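Local coordinates for Crov588 (PDB 6NYR), which is of unknown function but folds as a circular leucine-rich-repeat solenoid of FNIP repeats, a type of scaffold that often serves for protein binding, at residues Gln396-Lys401 against His414-Lys419; Gln418-Asn423 against Glu444-Asp449; Gln484-Asn489 against His502-Lys507. One frame throughout, in Å; residues are numbered along the deposited sequence.

Contact 1: Gln396-Lys401 against His414-Lys419; sequences QEIAEK and HNFNQK
The backbone carbonyl of Gln396 is where two side chains of the next turn converge, and the packing is closest there. Its O lies 3.4 Å from Phe416 CE1 and 3.6 Å from Gln418 CG, without a hydrogen bond between the two segments. Phe416 reaches this point because its CG stands anti to the backbone N (chi1 -177°), which sends the ring toward the preceding turn. Ile398 closes the same corner: its CD1 comes to 3.8 Å from Phe416 CE1, the two side chains meeting at a slant. The backbone N of Gln418 sits over one face of that ring, offset toward the rim. The outer side is looser. Exposed Glu397 offers only its aliphatic CG, 3.9 Å from Gln418 OE1; the two chains cross at about a right angle, with carboxylate and amide planes 77° apart. Gln418, bent at chi2, turns its amide so that NE2 bonds to Asn395 OD1, while Gln396 NE2 uses Asn373 in the same way one turn earlier. This is repeat-to-repeat stacking of a leucine-rich-repeat solenoid: residues 396-401 follow strand 387-389, residues 414-419 follow strand 409-411, and these two neighbouring parallel strands lie between the loops and the centre of the ring.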
loop_
_atom_site.group_PDB
_atom_site.type_symbol
_atom_site.label_atom_id
_atom_site.label_comp_id
_atom_site.label_asym_id
_atom_site.label_seq_id
_atom_site.Cartn_x
_atom_site.Cartn_y
_atom_site.Cartn_z
ATOM N N GLN A 396 -12.157 -28.470 -11.198
ATOM C CA GLN A 396 -13.206 -29.474 -11.153
ATOM C C GLN A 396 -14.510 -28.884 -11.672
ATOM O O GLN A 396 -14.721 -27.668 -11.650
ATOM C CB GLN A 396 -13.414 -29.995 -9.727
ATOM C CG GLN A 396 -12.191 -30.632 -9.102
ATOM C CD GLN A 396 -11.666 -31.804 -9.902
ATOM O OE1 GLN A 396 -12.436 -32.617 -10.414
ATOM N NE2 GLN A 396 -10.349 -31.889 -10.030
ATOM N N GLU A 397 -15.385 -29.764 -12.151
ATOM C CA GLU A 397 -16.677 -29.327 -12.657
ATOM C C GLU A 397 -17.525 -28.764 -11.523
ATOM O O GLU A 397 -17.503 -29.266 -10.396
ATOM C CB GLU A 397 -17.405 -30.486 -13.333
ATOM C CG GLU A 397 -16.785 -30.932 -14.643
ATOM C CD GLU A 397 -17.604 -32.005 -15.327
ATOM O OE1 GLU A 397 -18.218 -32.828 -14.615
ATOM O OE2 GLU A 397 -17.649 -32.016 -16.576
ATOM N N ILE A 398 -18.290 -27.722 -11.835
ATOM C CA ILE A 398 -19.201 -27.084 -10.890
ATOM C C ILE A 398 -20.605 -27.298 -11.436
ATOM O O ILE A 398 -20.995 -26.670 -12.427
ATOM C CB ILE A 398 -18.891 -25.593 -10.706
ATOM C CG1 ILE A 398 -17.409 -25.409 -10.371
ATOM C CG2 ILE A 398 -19.761 -24.999 -9.608
ATOM C CD1 ILE A 398 -17.004 -23.973 -10.124
ATOM N N ALA A 399 -21.365 -28.173 -10.787
ATOM C CA ALA A 399 -22.675 -28.571 -11.273
ATOM C C ALA A 399 -23.732 -27.592 -10.763
ATOM O O ALA A 399 -23.422 -26.572 -10.144
ATOM C CB ALA A 399 -22.974 -30.012 -10.860
ATOM N N GLU A 400 -25.001 -27.908 -11.006
ATOM C CA GLU A 400 -26.065 -26.934 -10.836
ATOM C C GLU A 400 -26.192 -26.383 -9.424
ATOM O O GLU A 400 -25.935 -25.197 -9.195
ATOM C CB GLU A 400 -27.411 -27.550 -11.251
ATOM C CG GLU A 400 -27.646 -27.617 -12.747
ATOM C CD GLU A 400 -29.063 -28.029 -13.095
ATOM O OE1 GLU A 400 -29.998 -27.598 -12.389
ATOM O OE2 GLU A 400 -29.244 -28.783 -14.071
ATOM N N LYS A 401 -26.594 -27.218 -8.471
ATOM C CA LYS A 401 -26.934 -26.741 -7.134
ATOM C C LYS A 401 -25.732 -26.684 -6.202
ATOM O O LYS A 401 -25.875 -26.900 -4.988
ATOM C CB LYS A 401 -28.033 -27.615 -6.529
ATOM C CG LYS A 401 -29.455 -27.112 -6.805
ATOM C CD LYS A 401 -29.846 -27.307 -8.267
ATOM C CE LYS A 401 -30.598 -26.098 -8.810
ATOM N NZ LYS A 401 -32.056 -26.105 -8.517
ATOM N N HIS A 414 -6.081 -19.931 -11.484
ATOM C CA HIS A 414 -5.254 -20.064 -12.680
ATOM C C HIS A 414 -5.726 -21.181 -13.603
ATOM O O HIS A 414 -5.874 -20.978 -14.813
ATOM C CB HIS A 414 -3.797 -20.297 -12.267
ATOM C CG HIS A 414 -2.817 -20.166 -13.390
ATOM N ND1 HIS A 414 -2.535 -21.199 -14.261
ATOM C CD2 HIS A 414 -2.049 -19.123 -13.783
ATOM C CE1 HIS A 414 -1.638 -20.794 -15.141
ATOM N NE2 HIS A 414 -1.326 -19.539 -14.874
ATOM N N ASN A 415 -5.935 -22.378 -13.059
ATOM C CA ASN A 415 -6.118 -23.546 -13.908
ATOM C C ASN A 415 -7.568 -23.847 -14.257
ATOM O O ASN A 415 -7.811 -24.748 -15.068
ATOM C CB ASN A 415 -5.525 -24.802 -13.244
ATOM C CG ASN A 415 -4.017 -24.764 -13.152
ATOM O OD1 ASN A 415 -3.369 -23.873 -13.708
ATOM N ND2 ASN A 415 -3.444 -25.741 -12.460
ATOM N N PHE A 416 -8.538 -23.146 -13.676
ATOM C CA PHE A 416 -9.923 -23.515 -13.924
ATOM C C PHE A 416 -10.250 -23.343 -15.404
ATOM O O PHE A 416 -10.095 -22.253 -15.962
ATOM C CB PHE A 416 -10.881 -22.679 -13.084
ATOM C CG PHE A 416 -12.318 -23.078 -13.262
ATOM C CD1 PHE A 416 -12.875 -24.063 -12.467
ATOM C CD2 PHE A 416 -13.098 -22.495 -14.249
ATOM C CE1 PHE A 416 -14.190 -24.447 -12.637
ATOM C CE2 PHE A 416 -14.410 -22.873 -14.424
ATOM C CZ PHE A 416 -14.959 -23.852 -13.618
ATOM N N ASN A 417 -10.717 -24.419 -16.031
ATOM C CA ASN A 417 -11.096 -24.384 -17.438
ATOM C C ASN A 417 -12.138 -25.467 -17.710
ATOM O O ASN A 417 -12.008 -26.268 -18.637
ATOM C CB ASN A 417 -9.870 -24.562 -18.334
ATOM C CG ASN A 417 -10.185 -24.346 -19.802
ATOM O OD1 ASN A 417 -11.137 -23.644 -20.151
ATOM N ND2 ASN A 417 -9.391 -24.959 -20.673
ATOM N N GLN A 418 -13.190 -25.495 -16.904
ATOM C CA GLN A 418 -14.309 -26.400 -17.116
ATOM C C GLN A 418 -15.474 -25.625 -17.719
ATOM O O GLN A 418 -15.558 -24.398 -17.611
ATOM C CB GLN A 418 -14.749 -27.064 -15.808
ATOM C CG GLN A 418 -13.661 -27.850 -15.101
ATOM C CD GLN A 418 -13.092 -28.964 -15.956
ATOM O OE1 GLN A 418 -13.804 -29.591 -16.742
ATOM N NE2 GLN A 418 -11.795 -29.205 -15.816
ATOM N N LYS A 419 -16.385 -26.357 -18.354
ATOM C CA LYS A 419 -17.538 -25.714 -18.958
ATOM C C LYS A 419 -18.439 -25.170 -17.851
ATOM O O LYS A 419 -18.521 -25.733 -16.756
ATOM C CB LYS A 419 -18.333 -26.694 -19.812
ATOM C CG LYS A 419 -17.579 -27.429 -20.917
ATOM C CD LYS A 419 -18.610 -28.172 -21.783
ATOM C CE LYS A 419 -18.049 -29.393 -22.510
ATOM N NZ LYS A 419 -17.062 -29.099 -23.577
#

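Contact 2: Gln418-Asn423 against Glu444-Asp449; sequences QKIIEN and ENVLPD
Apolar contact comes first here, with Val446 of one turn wedged against Ile420 of the turn before. Val446 CG1 stands anti to the backbone N (chi1 176°), which brings it to 3.9 Å from Ile420 CG2, the two branched side chains crossing at about a right angle. Both residues are buried, so this pair forms the inner part of the contact. A second group of contacts sets methyls and methylenes against main-chain atoms. The same CG1 rests 3.5 Å from Ile420 O, and Val446 CG2 approaches Glu422 N at 4.2 Å. Further out, Glu422 CB packs on Asn445 O at 3.4 Å, a carbonyl carried by a residue in left-handed backbone conformation (phi 59°). Polar side chains contribute little: Glu422 and Asn445 run side by side in the same direction, with Glu422 OE1 4.2 Å from Asn445 CB and their flat ends turned 73° apart. No hydrogen bond joins the segments. Residues 418-423 lie in the loop between strands 409-411 and 431-433, and residues 444-449 in the next loop, before strand 453-455; the contact thus stacks two outer loops of the solenoid behind its row of parallel strands.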
loop_
_atom_site.group_PDB
_atom_site.type_symbol
_atom_site.label_atom_id
_atom_site.label_comp_id
_atom_site.label_asym_id
_atom_site.label_seq_id
_atom_site.Cartn_x
_atom_site.Cartn_y
_atom_site.Cartn_z
ATOM N N GLN A 418 -13.190 -25.495 -16.904
ATOM C CA GLN A 418 -14.309 -26.400 -17.116
ATOM C C GLN A 418 -15.474 -25.625 -17.719
ATOM O O GLN A 418 -15.558 -24.398 -17.611
ATOM C CB GLN A 418 -14.749 -27.064 -15.808
ATOM C CG GLN A 418 -13.661 -27.850 -15.101
ATOM C CD GLN A 418 -13.092 -28.964 -15.956
ATOM O OE1 GLN A 418 -13.804 -29.591 -16.742
ATOM N NE2 GLN A 418 -11.795 -29.205 -15.816
ATOM N N LYS A 419 -16.385 -26.357 -18.354
ATOM C CA LYS A 419 -17.538 -25.714 -18.958
ATOM C C LYS A 419 -18.439 -25.170 -17.851
ATOM O O LYS A 419 -18.521 -25.733 -16.756
ATOM C CB LYS A 419 -18.333 -26.694 -19.812
ATOM C CG LYS A 419 -17.579 -27.429 -20.917
ATOM C CD LYS A 419 -18.610 -28.172 -21.783
ATOM C CE LYS A 419 -18.049 -29.393 -22.510
ATOM N NZ LYS A 419 -17.062 -29.099 -23.577
ATOM N N ILE A 420 -19.125 -24.071 -18.142
ATOM C CA ILE A 420 -20.082 -23.470 -17.215
ATOM C C ILE A 420 -21.407 -23.371 -17.955
ATOM O O ILE A 420 -21.526 -22.620 -18.933
ATOM C CB ILE A 420 -19.627 -22.101 -16.701
ATOM C CG1 ILE A 420 -18.253 -22.239 -16.045
ATOM C CG2 ILE A 420 -20.639 -21.523 -15.731
ATOM C CD1 ILE A 420 -17.793 -21.008 -15.310
ATOM N N ILE A 421 -22.408 -24.119 -17.494
ATOM C CA ILE A 421 -23.692 -24.134 -18.180
ATOM C C ILE A 421 -24.733 -23.421 -17.327
ATOM O O ILE A 421 -24.408 -22.858 -16.277
ATOM C CB ILE A 421 -24.128 -25.579 -18.483
ATOM C CG1 ILE A 421 -24.292 -26.379 -17.190
ATOM C CG2 ILE A 421 -23.090 -26.266 -19.369
ATOM C CD1 ILE A 421 -24.932 -27.747 -17.386
ATOM N N GLU A 422 -25.987 -23.430 -17.774
ATOM C CA GLU A 422 -27.007 -22.629 -17.121
ATOM C C GLU A 422 -27.345 -23.215 -15.751
ATOM O O GLU A 422 -27.185 -24.410 -15.486
ATOM C CB GLU A 422 -28.252 -22.510 -17.996
ATOM C CG GLU A 422 -28.944 -23.807 -18.332
ATOM C CD GLU A 422 -30.338 -23.572 -18.888
ATOM O OE1 GLU A 422 -30.582 -22.481 -19.450
ATOM O OE2 GLU A 422 -31.194 -24.469 -18.746
ATOM N N ASN A 423 -27.831 -22.340 -14.878
ATOM C CA ASN A 423 -28.140 -22.671 -13.486
ATOM C C ASN A 423 -26.954 -23.254 -12.722
ATOM O O ASN A 423 -27.128 -24.063 -11.805
ATOM C CB ASN A 423 -29.327 -23.639 -13.399
ATOM C CG ASN A 423 -30.644 -22.983 -13.752
ATOM O OD1 ASN A 423 -31.108 -23.056 -14.889
ATOM N ND2 ASN A 423 -31.251 -22.328 -12.774
ATOM N N GLU A 444 -25.973 -18.208 -23.854
ATOM C CA GLU A 444 -26.845 -17.284 -23.146
ATOM C C GLU A 444 -27.522 -17.968 -21.959
ATOM O O GLU A 444 -27.538 -19.196 -21.831
ATOM C CB GLU A 444 -27.905 -16.694 -24.079
ATOM C CG GLU A 444 -28.803 -17.692 -24.780
ATOM C CD GLU A 444 -29.769 -17.012 -25.741
ATOM O OE1 GLU A 444 -30.588 -16.188 -25.280
ATOM O OE2 GLU A 444 -29.696 -17.291 -26.956
ATOM N N ASN A 445 -28.078 -17.137 -21.077
ATOM C CA ASN A 445 -28.699 -17.570 -19.828
ATOM C C ASN A 445 -27.723 -18.314 -18.923
ATOM O O ASN A 445 -28.139 -19.092 -18.056
ATOM C CB ASN A 445 -29.938 -18.427 -20.097
ATOM C CG ASN A 445 -31.027 -17.661 -20.832
ATOM O OD1 ASN A 445 -31.364 -17.984 -21.972
ATOM N ND2 ASN A 445 -31.565 -16.627 -20.190
ATOM N N VAL A 446 -26.430 -18.086 -19.116
ATOM C CA VAL A 446 -25.391 -18.609 -18.235
ATOM C C VAL A 446 -24.970 -17.569 -17.209
ATOM O O VAL A 446 -24.930 -17.844 -16.010
ATOM C CB VAL A 446 -24.179 -19.092 -19.064
ATOM C CG1 VAL A 446 -23.046 -19.545 -18.148
ATOM C CG2 VAL A 446 -24.588 -20.212 -20.010
ATOM N N LEU A 447 -24.645 -16.366 -17.671
ATOM C CA LEU A 447 -24.255 -15.289 -16.776
ATOM C C LEU A 447 -25.496 -14.682 -16.137
ATOM O O LEU A 447 -26.401 -14.252 -16.857
ATOM C CB LEU A 447 -23.486 -14.231 -17.545
ATOM C CG LEU A 447 -22.224 -14.737 -18.245
ATOM C CD1 LEU A 447 -21.642 -13.672 -19.158
ATOM C CD2 LEU A 447 -21.193 -15.179 -17.214
ATOM N N PRO A 448 -25.582 -14.634 -14.805
ATOM C CA PRO A 448 -26.783 -14.061 -14.177
ATOM C C PRO A 448 -26.915 -12.577 -14.472
ATOM O O PRO A 448 -25.935 -11.830 -14.456
ATOM C CB PRO A 448 -26.551 -14.312 -12.680
ATOM C CG PRO A 448 -25.053 -14.418 -12.542
ATOM C CD PRO A 448 -24.596 -15.098 -13.813
ATOM N N ASP A 449 -28.152 -12.152 -14.744
ATOM C CA ASP A 449 -28.403 -10.755 -15.076
ATOM C C ASP A 449 -28.033 -9.814 -13.938
ATOM O O ASP A 449 -27.854 -8.616 -14.179
ATOM C CB ASP A 449 -29.872 -10.576 -15.463
ATOM C CG ASP A 449 -30.174 -11.098 -16.859
ATOM O OD1 ASP A 449 -29.379 -10.816 -17.779
ATOM O OD2 ASP A 449 -31.193 -11.798 -17.034
#

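Contact 3: Gln484-Asn489 against His502-Lys507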
loop_
_atom_site.group_PDB
_atom_site.type_symbol
_atom_site.label_atom_id
_atom_site.label_comp_id
_atom_site.label_asym_id
_atom_site.label_seq_id
_atom_site.Cartn_x
_atom_site.Cartn_y
_atom_site.Cartn_z
ATOM N N GLN A 484 -11.887 -11.800 -30.810
ATOM C CA GLN A 484 -13.081 -12.148 -31.568
ATOM C C GLN A 484 -13.865 -10.884 -31.898
ATOM O O GLN A 484 -13.811 -9.889 -31.167
ATOM C CB GLN A 484 -13.979 -13.133 -30.795
ATOM C CG GLN A 484 -13.295 -14.440 -30.399
ATOM C CD GLN A 484 -12.762 -15.229 -31.584
ATOM O OE1 GLN A 484 -13.420 -15.349 -32.616
ATOM N NE2 GLN A 484 -11.557 -15.772 -31.437
ATOM N N LYS A 485 -14.577 -10.930 -33.023
ATOM C CA LYS A 485 -15.440 -9.827 -33.421
ATOM C C LYS A 485 -16.497 -9.556 -32.354
ATOM O O LYS A 485 -17.094 -10.482 -31.800
ATOM C CB LYS A 485 -16.131 -10.155 -34.745
ATOM C CG LYS A 485 -15.265 -10.045 -35.987
ATOM C CD LYS A 485 -16.054 -10.513 -37.214
ATOM C CE LYS A 485 -15.298 -10.259 -38.508
ATOM N NZ LYS A 485 -14.118 -11.153 -38.670
ATOM N N ILE A 486 -16.722 -8.275 -32.064
ATOM C CA ILE A 486 -17.811 -7.827 -31.195
ATOM C C ILE A 486 -18.871 -7.164 -32.066
ATOM O O ILE A 486 -18.591 -6.186 -32.770
ATOM C CB ILE A 486 -17.314 -6.888 -30.085
ATOM C CG1 ILE A 486 -16.134 -7.545 -29.366
ATOM C CG2 ILE A 486 -18.449 -6.566 -29.131
ATOM C CD1 ILE A 486 -15.685 -6.839 -28.101
ATOM N N ILE A 487 -20.086 -7.699 -32.013
ATOM C CA ILE A 487 -21.134 -7.383 -32.971
ATOM C C ILE A 487 -22.225 -6.549 -32.297
ATOM O O ILE A 487 -22.228 -6.342 -31.083
ATOM C CB ILE A 487 -21.733 -8.669 -33.580
ATOM C CG1 ILE A 487 -20.625 -9.519 -34.215
ATOM C CG2 ILE A 487 -22.807 -8.378 -34.611
ATOM C CD1 ILE A 487 -19.769 -8.769 -35.226
ATOM N N GLU A 488 -23.142 -6.045 -33.122
ATOM C CA GLU A 488 -24.351 -5.385 -32.648
ATOM C C GLU A 488 -25.094 -6.252 -31.642
ATOM O O GLU A 488 -25.187 -7.471 -31.797
ATOM C CB GLU A 488 -25.264 -5.077 -33.844
ATOM C CG GLU A 488 -26.312 -4.009 -33.609
ATOM C CD GLU A 488 -26.660 -3.246 -34.882
ATOM O OE1 GLU A 488 -25.983 -3.450 -35.914
ATOM O OE2 GLU A 488 -27.620 -2.450 -34.850
ATOM N N ASN A 489 -25.621 -5.606 -30.602
ATOM C CA ASN A 489 -26.504 -6.254 -29.634
ATOM C C ASN A 489 -25.775 -7.339 -28.848
ATOM O O ASN A 489 -26.352 -8.376 -28.512
ATOM C CB ASN A 489 -27.745 -6.850 -30.311
ATOM C CG ASN A 489 -28.622 -5.805 -30.973
ATOM O OD1 ASN A 489 -28.957 -4.781 -30.371
ATOM N ND2 ASN A 489 -29.004 -6.060 -32.219
ATOM N N HIS A 502 -4.547 -7.513 -24.854
ATOM C CA HIS A 502 -3.362 -7.378 -25.691
ATOM C C HIS A 502 -3.670 -7.665 -27.153
ATOM O O HIS A 502 -3.328 -6.875 -28.040
ATOM C CB HIS A 502 -2.261 -8.325 -25.195
ATOM C CG HIS A 502 -0.992 -8.231 -25.984
ATOM N ND1 HIS A 502 -0.785 -8.940 -27.149
ATOM C CD2 HIS A 502 0.132 -7.502 -25.782
ATOM C CE1 HIS A 502 0.412 -8.651 -27.630
ATOM N NE2 HIS A 502 0.990 -7.783 -26.818
ATOM N N ASP A 503 -4.322 -8.797 -27.422
ATOM C CA ASP A 503 -4.416 -9.295 -28.784
ATOM C C ASP A 503 -5.577 -8.707 -29.575
ATOM O O ASP A 503 -5.589 -8.837 -30.803
ATOM C CB ASP A 503 -4.567 -10.823 -28.793
ATOM C CG ASP A 503 -3.315 -11.550 -28.358
ATOM O OD1 ASP A 503 -2.296 -10.892 -28.055
ATOM O OD2 ASP A 503 -3.359 -12.799 -28.323
ATOM N N PHE A 504 -6.554 -8.083 -28.921
ATOM C CA PHE A 504 -7.745 -7.667 -29.649
ATOM C C PHE A 504 -7.380 -6.720 -30.782
ATOM O O PHE A 504 -6.762 -5.676 -30.551
ATOM C CB PHE A 504 -8.756 -6.986 -28.743
ATOM C CG PHE A 504 -10.013 -6.584 -29.471
ATOM C CD1 PHE A 504 -11.063 -7.474 -29.605
ATOM C CD2 PHE A 504 -10.123 -5.333 -30.067
ATOM C CE1 PHE A 504 -12.209 -7.119 -30.286
ATOM C CE2 PHE A 504 -11.264 -4.976 -30.752
ATOM C CZ PHE A 504 -12.309 -5.870 -30.866
ATOM N N ASN A 505 -7.793 -7.069 -31.997
ATOM C CA ASN A 505 -7.513 -6.239 -33.160
ATOM C C ASN A 505 -8.554 -6.483 -34.250
ATOM O O ASN A 505 -8.207 -6.842 -35.382
ATOM C CB ASN A 505 -6.107 -6.522 -33.689
ATOM C CG ASN A 505 -5.653 -5.496 -34.713
ATOM O OD1 ASN A 505 -6.197 -4.393 -34.791
ATOM N ND2 ASN A 505 -4.652 -5.853 -35.503
ATOM N N GLN A 506 -9.828 -6.310 -33.908
ATOM C CA GLN A 506 -10.923 -6.483 -34.849
ATOM C C GLN A 506 -11.594 -5.137 -35.103
ATOM O O GLN A 506 -11.595 -4.257 -34.239
ATOM C CB GLN A 506 -11.967 -7.476 -34.323
ATOM C CG GLN A 506 -11.451 -8.877 -34.070
ATOM C CD GLN A 506 -10.871 -9.521 -35.313
ATOM O OE1 GLN A 506 -11.498 -9.544 -36.371
ATOM N NE2 GLN A 506 -9.658 -10.052 -35.187
ATOM N N LYS A 507 -12.168 -4.986 -36.293
ATOM C CA LYS A 507 -12.915 -3.776 -36.612
ATOM C C LYS A 507 -14.160 -3.670 -35.742
ATOM O O LYS A 507 -14.780 -4.680 -35.388
ATOM C CB LYS A 507 -13.284 -3.754 -38.096
ATOM C CG LYS A 507 -12.105 -3.391 -38.991
ATOM C CD LYS A 507 -12.425 -3.510 -40.473
ATOM C CE LYS A 507 -11.170 -3.245 -41.300
ATOM N NZ LYS A 507 -11.262 -3.769 -42.689
#
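Gln506 and the backbone at Asn505 grip one oxygen together: OD1 of Asn483, the residue just ahead of the first segment, accepts hydrogen bonds from both Gln506 NE2 and Asn505 N, so a side-chain amide and a main-chain N-H of one turn share a single acceptor on the turn before. Asn505 OD1 in turn accepts from Asn527 N and Gln528 NE2, as Asn461 OD1 does from Gln484 NE2. With its amide held in this way, Gln506 lays its CG 3.8 Å from Gln484 C. Its OE1 faces the side chain of Lys485, which crosses it at about a right angle; Lys485 CG and NZ each stand 3.8 Å from that oxygen, too long to count as a bond for the amine. Beside these amides, Gln484 O meets the edge of the Phe504 ring near its plane, 3.3 Å from CE1. The ring is aimed there by a CG anti to the backbone N (chi1 -178°), and Ile486 packs against it, CG1 to Phe504 CE1 4.1 Å. At the inner end, His502 ND1 donates to Asp503 OD1 (2.6 Å, 166°) in the plane of an imidazole that stacks on His480. The Asn-Gln bonds recur along this protein, consistent with its repeats. The two loops follow the adjacent parallel strands 475-477 and 497-499 and stack on the outer side of that row.

Successive strands here begin 22 residues apart, and the three contacts sample that period. Contacts 1 and 3 occupy equivalent places exactly 88 residues, or four turns, apart; their centres are about 26 Å apart and their nearest atoms about 14 Å. Contact 2 shares Gln418 and Lys419 with contact 1, and its centre is about 11 Å away. The two also touch further out, where Glu400 CB packs on Asn423 O at 3.5 Å. Contact 2 does not touch contact 3, the nearest atoms being about 9 Å apart. With the function unknown, none of the three can be tied to an active site or ligand; they show how like turns stack into a circular solenoid.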